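Local coordinates for catechol 1,2-dioxygenase (Burkholderia vietnamiensis, PDB 5TD3), which probably catalyses the intradiol cleavage of catechol by molecular oxygen to cis,cis-muconate, at a metal site that holds zinc here, at residues A[85-90]-A[263-268]; A[148-153]-A[198-203]; A[175-180]-A[188-193]; A[244-249]-A[308-313]. One frame throughout, in Å; residues are numbered along the deposited sequence. Where two conformers were deposited one is given.

Contact 1. Residues A[85-90]-A[263-268]; sequences LAAGLG and DFAYAT. With PTY (phosphatidylethanolamine), chain G.
G88 and F264 meet at the heart of this contact, where the F264 ring brings its CE2 to 3.4 Å from G88 CA. Two CA-H...O contacts run beside it in opposite senses: A265 CA approaches A87 O at 3.5 Å, and G88 CA approaches F264 O at the same 3.5 Å. The methyls A87 CB and A265 CB touch at 4.1 Å. A water joins the two segments, giving one hydrogen bond to A87 O and another to A265 O. Y266 comes in by its ring edge, CE2 lying 3.7 Å from G88 O; with CG anti to its own carbonyl carbon (chi1 -57°), the ring reaches along the helix end toward G90. The acceptors G88 O and F264 O lie only 3.3 Å apart, and R228 draws on both, weakly on F264 O. One layer back, the D263 carboxylate holds the turn in shape: OD1 takes A265 N at 3.1 Å in an Asx turn, and OD2 takes A267 N while pairing with R232. The contact sets the end of helix 82-88, just ahead of helix 91-105, against the loop between strands 248-253 and 276-279, with helix 218-226 alongside and phosphatidylethanolamine against L85, A86 and L89.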
# COMPACT_ATOMS: atom_id res chain seq x y z
N LEU A 85 -5.66 -7.03 4.64
CA LEU A 85 -5.13 -6.20 5.72
C LEU A 85 -6.17 -5.18 6.18
O LEU A 85 -6.24 -4.86 7.37
CB LEU A 85 -3.83 -5.50 5.28
CG LEU A 85 -3.15 -4.67 6.38
CD1 LEU A 85 -2.67 -5.58 7.51
CD2 LEU A 85 -1.98 -3.87 5.82
N ALA A 86 -6.98 -4.65 5.25
CA ALA A 86 -8.06 -3.75 5.67
C ALA A 86 -8.96 -4.44 6.69
O ALA A 86 -9.38 -3.84 7.69
CB ALA A 86 -8.88 -3.31 4.46
N ALA A 87 -9.23 -5.73 6.48
CA ALA A 87 -10.01 -6.47 7.46
C ALA A 87 -9.21 -6.69 8.75
O ALA A 87 -9.73 -6.47 9.85
CB ALA A 87 -10.46 -7.80 6.85
N GLY A 88 -7.95 -7.10 8.63
CA GLY A 88 -7.18 -7.46 9.81
C GLY A 88 -6.83 -6.30 10.73
O GLY A 88 -6.58 -6.50 11.92
N LEU A 89 -6.77 -5.09 10.19
CA LEU A 89 -6.51 -3.92 11.01
C LEU A 89 -7.79 -3.24 11.46
O LEU A 89 -7.73 -2.15 12.05
CB LEU A 89 -5.63 -2.92 10.24
CG LEU A 89 -4.22 -3.42 9.96
CD1 LEU A 89 -3.40 -2.32 9.28
CD2 LEU A 89 -3.53 -3.92 11.21
N GLY A 90 -8.95 -3.87 11.24
CA GLY A 90 -10.18 -3.29 11.73
C GLY A 90 -10.75 -2.17 10.88
O GLY A 90 -11.77 -1.57 11.27
N ASP A 263 -11.89 -12.92 16.66
CA ASP A 263 -11.76 -12.80 15.21
C ASP A 263 -10.70 -11.75 14.88
O ASP A 263 -10.75 -10.63 15.39
CB ASP A 263 -13.12 -12.41 14.64
CG ASP A 263 -13.15 -12.32 13.13
OD1 ASP A 263 -12.20 -12.77 12.44
OD2 ASP A 263 -14.17 -11.81 12.63
N PHE A 264 -9.73 -12.12 14.05
CA PHE A 264 -8.72 -11.14 13.65
C PHE A 264 -9.31 -10.01 12.81
O PHE A 264 -8.64 -8.99 12.64
CB PHE A 264 -7.56 -11.85 12.90
CG PHE A 264 -7.67 -11.80 11.39
CD1 PHE A 264 -8.46 -12.71 10.71
CD2 PHE A 264 -6.95 -10.87 10.66
CE1 PHE A 264 -8.56 -12.66 9.32
CE2 PHE A 264 -7.04 -10.81 9.27
CZ PHE A 264 -7.84 -11.70 8.61
N ALA A 265 -10.54 -10.16 12.31
CA ALA A 265 -11.20 -9.13 11.51
C ALA A 265 -12.34 -8.46 12.26
O ALA A 265 -13.08 -7.67 11.66
CB ALA A 265 -11.72 -9.72 10.19
N TYR A 266 -12.51 -8.79 13.54
CA TYR A 266 -13.35 -8.01 14.45
C TYR A 266 -14.81 -7.95 14.01
O TYR A 266 -15.49 -6.95 14.22
CB TYR A 266 -12.78 -6.61 14.62
CG TYR A 266 -11.36 -6.65 15.11
CD1 TYR A 266 -11.07 -7.01 16.42
CD2 TYR A 266 -10.32 -6.38 14.25
CE1 TYR A 266 -9.76 -7.07 16.87
CE2 TYR A 266 -9.01 -6.43 14.69
CZ TYR A 266 -8.74 -6.77 15.99
OH TYR A 266 -7.46 -6.82 16.43
N ALA A 267 -15.31 -9.04 13.43
CA ALA A 267 -16.61 -9.04 12.77
C ALA A 267 -17.75 -9.61 13.60
O ALA A 267 -18.91 -9.52 13.17
CB ALA A 267 -16.53 -9.81 11.45
N THR A 268 -17.47 -10.20 14.76
CA THR A 268 -18.50 -10.91 15.51
C THR A 268 -19.47 -9.94 16.16
O THR A 268 -19.07 -8.89 16.68
CB THR A 268 -17.84 -11.79 16.58
OG1 THR A 268 -17.02 -12.78 15.93
CG2 THR A 268 -18.90 -12.49 17.42
C1 PTY G . 10.71 -3.36 10.52
C2 PTY G . 12.94 -3.19 4.62
C3 PTY G . 13.20 -4.55 5.32
O4 PTY G . 9.84 -2.51 11.32
C5 PTY G . 10.51 -5.43 9.10
C6 PTY G . 9.79 -4.36 9.86
O7 PTY G . 8.90 -3.59 9.00
C8 PTY G . 7.74 -4.15 8.62
O10 PTY G . 7.52 -5.33 8.67
C11 PTY G . 6.77 -3.12 8.15
C12 PTY G . 5.48 -3.17 8.95
C13 PTY G . 4.76 -1.84 8.97
C14 PTY G . 4.59 -1.23 7.61
C15 PTY G . 3.16 -0.90 7.31
C16 PTY G . 2.51 -0.01 8.34
C17 PTY G . 1.00 -0.07 8.24
C18 PTY G . 0.28 0.94 9.09
C19 PTY G . -1.21 0.68 9.13
C20 PTY G . -2.01 1.77 9.81
C21 PTY G . -2.84 2.62 8.87
C22 PTY G . -2.15 3.05 7.60
C23 PTY G . -2.61 2.28 6.38
C24 PTY G . -3.74 1.31 6.69
C25 PTY G . -4.37 0.67 5.47
C26 PTY G . -5.00 -0.67 5.76
C27 PTY G . -5.87 -1.16 4.64
C28 PTY G . -5.18 -1.17 3.30
C29 PTY G . -4.00 -2.09 3.28
C30 PTY G . 10.11 -1.21 11.36
C31 PTY G . 9.04 -0.45 12.09
O30 PTY G . 11.09 -0.71 10.87
C32 PTY G . 8.54 0.79 11.35
C33 PTY G . 7.69 0.47 10.13
C34 PTY G . 6.50 1.39 9.92
C35 PTY G . 6.80 2.69 9.18
C36 PTY G . 5.63 3.22 8.35
C37 PTY G . 5.96 4.47 7.55
C38 PTY G . 4.95 4.85 6.47
C39 PTY G . 5.07 4.09 5.15
C40 PTY G . 3.85 4.21 4.24
C41 PTY G . 3.75 5.47 3.39
C42 PTY G . 4.61 5.49 2.13
C43 PTY G . 3.84 5.75 0.83
C44 PTY G . 3.00 7.01 0.86
P1 PTY G . 12.91 -5.19 7.95
O11 PTY G . 13.41 -4.27 6.73
O12 PTY G . 12.98 -6.67 7.53
O13 PTY G . 13.66 -5.00 9.21
O14 PTY G . 11.39 -4.83 8.13
N1 PTY G . 14.13 -2.32 4.74
O HOH W 1 -12.29 -5.46 10.26

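Contact 2. Residues A[148-153]-A[198-203]; sequences HGTVKD and DGTYAF
Y201 lays its ring across G149 on the adjacent strand. From CB, the chain turns to put CG between the backbone N and the carbonyl carbon (chi1 78°), swinging the ring back over the neighbour. CD1 then sits 3.3 Å from G149 O. Next, CE1 reaches 3.3 Å from G149 N, a nitrogen that lies over the ring face. H148 CA covers the same ring in a CH-pi contact, 4.3 Å from the centroid and 24° off the normal. CZ passes 3.6 Å from G149 N, and at the tip OH continues past the H148 carbonyl carbon to bond F297 O on strand 292-300, which tethers the tip of the ring. Beneath the ring the backbones are tied pairwise: G149 N to Y201 O at 3.2 Å, Y201 N to G149 O at 3.0 Å and V151 N to G199 O at 2.8 Å. H148 and A202 touch through their CB atoms on the other face. At the strand entrance D198 OD1 accepts both T200 N and T200 OG1 from one face of its carboxylate, closing an Asx turn. An aromatic side chain shielding a cross-strand glycine is a recurrent antiparallel-sheet pairing; here it joins strands 144-152 and 200-206 of the beta-rich dioxygenase domain.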
# COMPACT_ATOMS: atom_id res chain seq x y z
N HIS A 148 -31.66 -22.40 7.66
CA HIS A 148 -32.99 -22.04 7.19
C HIS A 148 -33.56 -20.94 8.06
O HIS A 148 -33.16 -20.74 9.20
CB HIS A 148 -33.93 -23.26 7.18
CG HIS A 148 -34.09 -23.89 8.53
ND1 HIS A 148 -35.15 -23.60 9.36
CD2 HIS A 148 -33.31 -24.77 9.20
CE1 HIS A 148 -35.03 -24.30 10.48
NE2 HIS A 148 -33.91 -25.01 10.41
N GLY A 149 -34.54 -20.24 7.50
CA GLY A 149 -35.19 -19.16 8.22
C GLY A 149 -36.14 -18.42 7.29
O GLY A 149 -36.50 -18.92 6.23
N THR A 150 -36.54 -17.23 7.73
CA THR A 150 -37.44 -16.37 6.97
C THR A 150 -36.81 -15.00 6.79
O THR A 150 -36.04 -14.53 7.64
CB THR A 150 -38.80 -16.24 7.66
OG1 THR A 150 -39.25 -17.53 8.10
CG2 THR A 150 -39.84 -15.65 6.72
N VAL A 151 -37.14 -14.35 5.67
CA VAL A 151 -36.77 -12.97 5.42
C VAL A 151 -38.01 -12.12 5.69
O VAL A 151 -39.08 -12.41 5.16
CB VAL A 151 -36.26 -12.77 3.98
CG1 VAL A 151 -35.77 -11.33 3.78
CG2 VAL A 151 -35.12 -13.75 3.67
N LYS A 152 -37.87 -11.12 6.56
CA LYS A 152 -39.00 -10.28 6.95
C LYS A 152 -38.62 -8.81 6.88
O LYS A 152 -37.43 -8.46 6.87
CB LYS A 152 -39.48 -10.60 8.38
CG LYS A 152 -40.11 -11.99 8.54
CD LYS A 152 -40.49 -12.26 9.99
CE LYS A 152 -41.21 -13.59 10.12
NZ LYS A 152 -41.49 -13.92 11.55
N ASP A 153 -39.63 -7.95 6.84
CA ASP A 153 -39.41 -6.52 6.90
C ASP A 153 -39.55 -6.04 8.35
O ASP A 153 -39.73 -6.83 9.27
CB ASP A 153 -40.34 -5.78 5.93
CG ASP A 153 -41.83 -5.95 6.26
OD1 ASP A 153 -42.19 -6.23 7.41
OD2 ASP A 153 -42.65 -5.76 5.34
N ASP A 198 -43.92 -17.19 1.34
CA ASP A 198 -43.77 -17.28 2.79
C ASP A 198 -42.47 -16.67 3.30
O ASP A 198 -42.24 -16.66 4.52
CB ASP A 198 -43.89 -18.74 3.24
CG ASP A 198 -42.90 -19.66 2.53
OD1 ASP A 198 -41.90 -19.18 1.96
OD2 ASP A 198 -43.13 -20.89 2.56
N GLY A 199 -41.63 -16.15 2.41
CA GLY A 199 -40.37 -15.55 2.82
C GLY A 199 -39.29 -16.51 3.25
O GLY A 199 -38.25 -16.07 3.75
N THR A 200 -39.48 -17.82 3.05
CA THR A 200 -38.56 -18.78 3.62
C THR A 200 -37.41 -19.09 2.66
O THR A 200 -37.55 -19.04 1.44
CB THR A 200 -39.29 -20.07 4.00
OG1 THR A 200 -39.81 -20.70 2.82
CG2 THR A 200 -40.43 -19.76 4.97
N TYR A 201 -36.26 -19.42 3.24
CA TYR A 201 -35.10 -19.88 2.50
C TYR A 201 -34.51 -21.07 3.24
O TYR A 201 -34.68 -21.20 4.45
CB TYR A 201 -34.04 -18.78 2.37
CG TYR A 201 -33.24 -18.64 3.64
CD1 TYR A 201 -33.74 -17.90 4.71
CD2 TYR A 201 -32.02 -19.27 3.79
CE1 TYR A 201 -33.04 -17.78 5.87
CE2 TYR A 201 -31.31 -19.17 4.96
CZ TYR A 201 -31.83 -18.43 6.00
OH TYR A 201 -31.12 -18.32 7.17
N ALA A 202 -33.79 -21.91 2.51
CA ALA A 202 -33.02 -22.97 3.16
C ALA A 202 -31.81 -23.32 2.31
O ALA A 202 -31.92 -23.44 1.09
CB ALA A 202 -33.88 -24.22 3.39
N PHE A 203 -30.67 -23.49 2.97
CA PHE A 203 -29.45 -23.96 2.33
C PHE A 203 -29.07 -25.31 2.92
O PHE A 203 -29.14 -25.52 4.13
CB PHE A 203 -28.27 -22.99 2.51
CG PHE A 203 -28.41 -21.71 1.74
CD1 PHE A 203 -28.09 -21.67 0.39
CD2 PHE A 203 -28.85 -20.55 2.36
CE1 PHE A 203 -28.20 -20.49 -0.33
CE2 PHE A 203 -28.97 -19.37 1.64
CZ PHE A 203 -28.65 -19.34 0.29

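Contact 3. Residues A[175-180]-A[188-193]; sequences YSHFDP and NLRGAV. With ZN (zinc ion), chain C.
S176 and R190 form the dense side of this contact. The arginine, its chain extended from CG to NE, grips the serine side-on: NE bonds S176 OG at 2.9 Å, with that oxygen in the guanidinium plane, while NH2 bonds S176 O at 2.9 Å from within the carbonyl plane. A weak second bond runs from NE to S176 O. OG is set between the backbone N and the carbonyl carbon (chi1 61°), from where it also donates to N188 O at 2.7 Å, along a lone pair of that carbonyl. N188 O receives a water as well, at 2.9 Å, and this water accepts from S176 N, so the serine is fastened to N188 by two routes. The looser flank is aromatic and partly exposed. F178 turns its ring edge to R190 NH2, CD2 standing 3.7 Å away, and H177 CD2 lies 3.7 Å from R190 NE with ring and guanidinium planes 75° apart; the imidazole's polar end is engaged with F187 N. On the inner side Y175 CB packs 3.4 Å from R190 NH2, while its OH atom binds the zinc together with H235 and H237. Since R190 NH1 also bonds L120 O, the guanidinium is spread over several uncharged oxygens. It probably polarises the S176 carbonyl and steadies the backbone immediately following the metal ligand Y175.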
# COMPACT_ATOMS: atom_id res chain seq x y z
N TYR A 175 -11.99 -21.27 0.53
CA TYR A 175 -13.16 -20.95 -0.27
C TYR A 175 -12.92 -21.31 -1.72
O TYR A 175 -11.82 -21.13 -2.24
CB TYR A 175 -13.49 -19.47 -0.22
CG TYR A 175 -14.00 -18.94 1.09
CD1 TYR A 175 -13.17 -18.84 2.20
CD2 TYR A 175 -15.30 -18.48 1.20
CE1 TYR A 175 -13.64 -18.33 3.40
CE2 TYR A 175 -15.77 -17.96 2.38
CZ TYR A 175 -14.95 -17.90 3.47
OH TYR A 175 -15.47 -17.37 4.63
N SER A 176 -13.98 -21.74 -2.40
CA SER A 176 -13.86 -21.93 -3.83
C SER A 176 -13.48 -20.60 -4.50
O SER A 176 -13.82 -19.52 -4.02
CB SER A 176 -15.17 -22.49 -4.42
OG SER A 176 -16.26 -21.60 -4.21
N HIS A 177 -12.71 -20.72 -5.59
CA HIS A 177 -12.12 -19.61 -6.36
C HIS A 177 -10.94 -18.96 -5.65
O HIS A 177 -10.24 -18.12 -6.24
CB HIS A 177 -13.17 -18.54 -6.70
CG HIS A 177 -14.37 -19.10 -7.41
ND1 HIS A 177 -14.48 -19.12 -8.78
CD2 HIS A 177 -15.48 -19.70 -6.93
CE1 HIS A 177 -15.62 -19.68 -9.12
NE2 HIS A 177 -16.25 -20.04 -8.01
N PHE A 178 -10.70 -19.34 -4.40
CA PHE A 178 -9.56 -18.86 -3.61
C PHE A 178 -8.84 -20.02 -2.94
O PHE A 178 -8.19 -19.84 -1.90
CB PHE A 178 -10.01 -17.83 -2.57
CG PHE A 178 -10.70 -16.63 -3.15
CD1 PHE A 178 -9.96 -15.54 -3.60
CD2 PHE A 178 -12.09 -16.57 -3.24
CE1 PHE A 178 -10.57 -14.43 -4.11
CE2 PHE A 178 -12.72 -15.45 -3.77
CZ PHE A 178 -11.96 -14.37 -4.21
N ASP A 179 -8.95 -21.22 -3.50
CA ASP A 179 -8.41 -22.38 -2.83
C ASP A 179 -7.05 -22.68 -3.44
O ASP A 179 -6.98 -23.05 -4.63
CB ASP A 179 -9.35 -23.59 -2.96
CG ASP A 179 -8.86 -24.82 -2.21
OD1 ASP A 179 -7.63 -25.02 -2.12
OD2 ASP A 179 -9.70 -25.62 -1.75
N PRO A 180 -5.95 -22.50 -2.71
CA PRO A 180 -4.63 -22.64 -3.33
C PRO A 180 -4.30 -24.07 -3.72
O PRO A 180 -3.37 -24.26 -4.50
CB PRO A 180 -3.67 -22.10 -2.25
CG PRO A 180 -4.37 -22.38 -0.97
CD PRO A 180 -5.86 -22.22 -1.27
N ASN A 188 -18.40 -23.99 -5.49
CA ASN A 188 -18.54 -24.87 -4.34
C ASN A 188 -18.82 -24.04 -3.09
O ASN A 188 -18.13 -23.06 -2.83
CB ASN A 188 -17.30 -25.72 -4.11
CG ASN A 188 -17.52 -26.79 -3.07
OD1 ASN A 188 -18.54 -27.46 -3.08
ND2 ASN A 188 -16.58 -26.93 -2.15
N LEU A 189 -19.86 -24.43 -2.35
CA LEU A 189 -20.26 -23.76 -1.11
C LEU A 189 -20.67 -22.30 -1.36
O LEU A 189 -20.52 -21.44 -0.49
CB LEU A 189 -19.16 -23.85 -0.04
CG LEU A 189 -18.64 -25.29 0.12
CD1 LEU A 189 -17.47 -25.29 1.09
CD2 LEU A 189 -19.75 -26.24 0.59
N ARG A 190 -21.22 -22.03 -2.54
CA ARG A 190 -21.72 -20.70 -2.88
C ARG A 190 -23.06 -20.86 -3.58
O ARG A 190 -23.17 -21.64 -4.53
CB ARG A 190 -20.74 -19.95 -3.81
CG ARG A 190 -19.34 -19.76 -3.23
CD ARG A 190 -18.42 -19.09 -4.22
NE ARG A 190 -17.07 -18.89 -3.66
CZ ARG A 190 -16.70 -17.83 -2.94
NH1 ARG A 190 -17.56 -16.85 -2.67
NH2 ARG A 190 -15.46 -17.76 -2.47
N GLY A 191 -24.07 -20.15 -3.11
CA GLY A 191 -25.36 -20.31 -3.77
C GLY A 191 -26.32 -19.24 -3.31
O GLY A 191 -26.10 -18.59 -2.29
N ALA A 192 -27.43 -19.14 -4.02
CA ALA A 192 -28.44 -18.14 -3.71
C ALA A 192 -29.82 -18.78 -3.78
O ALA A 192 -30.08 -19.63 -4.64
CB ALA A 192 -28.38 -16.94 -4.66
N VAL A 193 -30.68 -18.40 -2.83
CA VAL A 193 -32.07 -18.82 -2.77
C VAL A 193 -32.97 -17.60 -2.93
O VAL A 193 -32.73 -16.56 -2.30
CB VAL A 193 -32.38 -19.55 -1.46
CG1 VAL A 193 -33.88 -19.67 -1.25
CG2 VAL A 193 -31.74 -20.92 -1.45
ZN ZN C . -15.44 -15.68 5.38
O HOH W 2 -16.55 -21.39 -1.05

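Contact 4. Residues A[244-249]-A[308-313]; sequences GHRKLT and ADNQIV. With EDO (1,2-ethanediol), chain H.
D309 extends its CG anti to the backbone N (chi1 -174°), carrying the carboxylate up to R246 and K247, and Q311 bends at chi2 (86°) to fold its amide back beside it. The result is a compact polar knot. D309 OD2 accepts K247 N at 2.8 Å on its syn side, though 27° out of the carboxylate plane. D309 OD1 uses its syn lone pair for Q311 NE2 at 2.8 Å and takes Q311 N on the anti side, likewise tilted out of the plane, an Asx turn. The same NE2 donates to K247 O at 2.9 Å, so the amide bridges carboxylate and backbone and its rotation is fixed. R246 NH1 meets N310 OD1 at 2.9 Å almost exactly in the guanidinium plane, while Q311 CG rests over a guanidinium face, 3.3 Å from NH1. Farther out K247 CD brushes I312 CD1 at 3.8 Å, and 1,2-ethanediol, probably from the crystallisation liquor, donates O1 to D309 OD2 at 2.6 Å. R246 also bonds T302, and K247 makes a cation-pi contact with F239 on strand 235-241. The segment 308-313 runs beside the approach to edge strand 248-253 at the protein surface, with R246 reaching D103 of helix 91-105 in a salt bridge and N310 touching L106 just after it.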
# COMPACT_ATOMS: atom_id res chain seq x y z
N GLY A 244 -36.95 -2.51 -3.05
CA GLY A 244 -37.54 -1.73 -1.98
C GLY A 244 -36.90 -1.87 -0.62
O GLY A 244 -37.37 -1.23 0.33
N HIS A 245 -35.86 -2.69 -0.48
CA HIS A 245 -35.11 -2.81 0.76
C HIS A 245 -33.64 -2.57 0.48
O HIS A 245 -33.17 -2.73 -0.65
CB HIS A 245 -35.29 -4.18 1.42
CG HIS A 245 -36.71 -4.50 1.73
ND1 HIS A 245 -37.43 -5.43 1.00
CD2 HIS A 245 -37.57 -4.01 2.65
CE1 HIS A 245 -38.66 -5.50 1.47
NE2 HIS A 245 -38.77 -4.65 2.48
N ARG A 246 -32.91 -2.14 1.50
CA ARG A 246 -31.48 -1.94 1.33
C ARG A 246 -30.77 -3.29 1.32
O ARG A 246 -31.24 -4.27 1.91
CB ARG A 246 -30.93 -1.04 2.43
CG ARG A 246 -31.64 0.32 2.50
CD ARG A 246 -30.94 1.24 3.50
NE ARG A 246 -30.84 0.63 4.82
CZ ARG A 246 -30.04 1.09 5.78
NH1 ARG A 246 -29.27 2.16 5.57
NH2 ARG A 246 -29.99 0.46 6.95
N LYS A 247 -29.64 -3.35 0.63
CA LYS A 247 -28.91 -4.60 0.52
C LYS A 247 -28.20 -4.89 1.83
O LYS A 247 -27.36 -4.11 2.28
CB LYS A 247 -27.89 -4.51 -0.62
CG LYS A 247 -27.03 -5.77 -0.80
CD LYS A 247 -26.07 -5.63 -1.99
CE LYS A 247 -25.31 -6.92 -2.28
NZ LYS A 247 -24.64 -6.88 -3.63
N LEU A 248 -28.52 -6.04 2.44
CA LEU A 248 -27.93 -6.43 3.71
C LEU A 248 -26.66 -7.23 3.45
O LEU A 248 -26.68 -8.20 2.68
CB LEU A 248 -28.91 -7.27 4.53
CG LEU A 248 -28.41 -7.92 5.83
CD1 LEU A 248 -27.94 -6.88 6.86
CD2 LEU A 248 -29.53 -8.80 6.41
N THR A 249 -25.56 -6.82 4.08
CA THR A 249 -24.33 -7.60 4.14
C THR A 249 -24.17 -8.07 5.58
O THR A 249 -24.12 -7.25 6.50
CB THR A 249 -23.11 -6.76 3.74
OG1 THR A 249 -23.27 -6.26 2.41
CG2 THR A 249 -21.80 -7.58 3.86
N ALA A 308 -33.32 5.29 -2.84
CA ALA A 308 -31.89 5.10 -3.01
C ALA A 308 -31.31 4.32 -1.84
O ALA A 308 -31.67 4.57 -0.69
CB ALA A 308 -31.16 6.45 -3.14
N ASP A 309 -30.42 3.37 -2.14
CA ASP A 309 -29.79 2.56 -1.11
C ASP A 309 -28.55 3.32 -0.65
O ASP A 309 -27.53 3.34 -1.34
CB ASP A 309 -29.43 1.17 -1.64
CG ASP A 309 -28.90 0.23 -0.56
OD1 ASP A 309 -28.44 0.72 0.50
OD2 ASP A 309 -28.94 -1.00 -0.76
N ASN A 310 -28.64 3.93 0.53
CA ASN A 310 -27.61 4.82 1.02
C ASN A 310 -26.44 4.09 1.68
O ASN A 310 -25.55 4.76 2.22
CB ASN A 310 -28.23 5.84 1.99
CG ASN A 310 -28.88 5.20 3.21
OD1 ASN A 310 -28.98 3.98 3.31
ND2 ASN A 310 -29.32 6.03 4.14
N GLN A 311 -26.41 2.75 1.65
CA GLN A 311 -25.30 2.04 2.28
C GLN A 311 -24.74 0.89 1.44
O GLN A 311 -23.80 0.23 1.89
CB GLN A 311 -25.72 1.52 3.67
CG GLN A 311 -27.01 0.71 3.67
CD GLN A 311 -26.75 -0.75 3.36
OE1 GLN A 311 -26.10 -1.46 4.13
NE2 GLN A 311 -27.23 -1.20 2.21
N ILE A 312 -25.26 0.66 0.23
CA ILE A 312 -24.70 -0.38 -0.62
C ILE A 312 -23.30 0.02 -1.04
O ILE A 312 -22.99 1.21 -1.24
CB ILE A 312 -25.60 -0.64 -1.85
CG1 ILE A 312 -25.08 -1.85 -2.63
CG2 ILE A 312 -25.71 0.60 -2.70
CD1 ILE A 312 -26.00 -2.31 -3.74
N VAL A 313 -22.41 -0.97 -1.16
CA VAL A 313 -20.99 -0.72 -1.30
C VAL A 313 -20.51 -1.29 -2.63
O VAL A 313 -20.80 -2.44 -2.95
CB VAL A 313 -20.19 -1.32 -0.13
CG1 VAL A 313 -18.67 -1.25 -0.42
CG2 VAL A 313 -20.53 -0.57 1.17
C1 EDO H . -30.09 -3.46 -3.29
O1 EDO H . -29.84 -2.09 -2.94
C2 EDO H . -31.52 -3.77 -2.90
O2 EDO H . -31.59 -4.74 -1.85
O HOH W 3 -23.08 -4.79 -3.24
O HOH W 4 -25.79 -4.14 5.29

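In the fold
Contact 3 supplies Y175 to the zinc site, and contact 1 lies nearby, the F264 side chain about 8 Å from the metal; the nearest atoms of these two contacts are about 10 Å apart. Contacts 2 and 3 touch where their sheets pack together: F203 CE1 lies 3.4 Å from G191 O, and Y201 CB lies 3.7 Å from V193 CG1. Contact 2 also meets contact 4 at its end, D153 CB to H245 NE2 at 4.0 Å. Contacts 1 and 4, centres about 22 Å apart, both pack on W67 of the second subunit, through A86 and V313, and both lean on helix 91-105. Contact 1 alone holds residues of the phospholipid pocket.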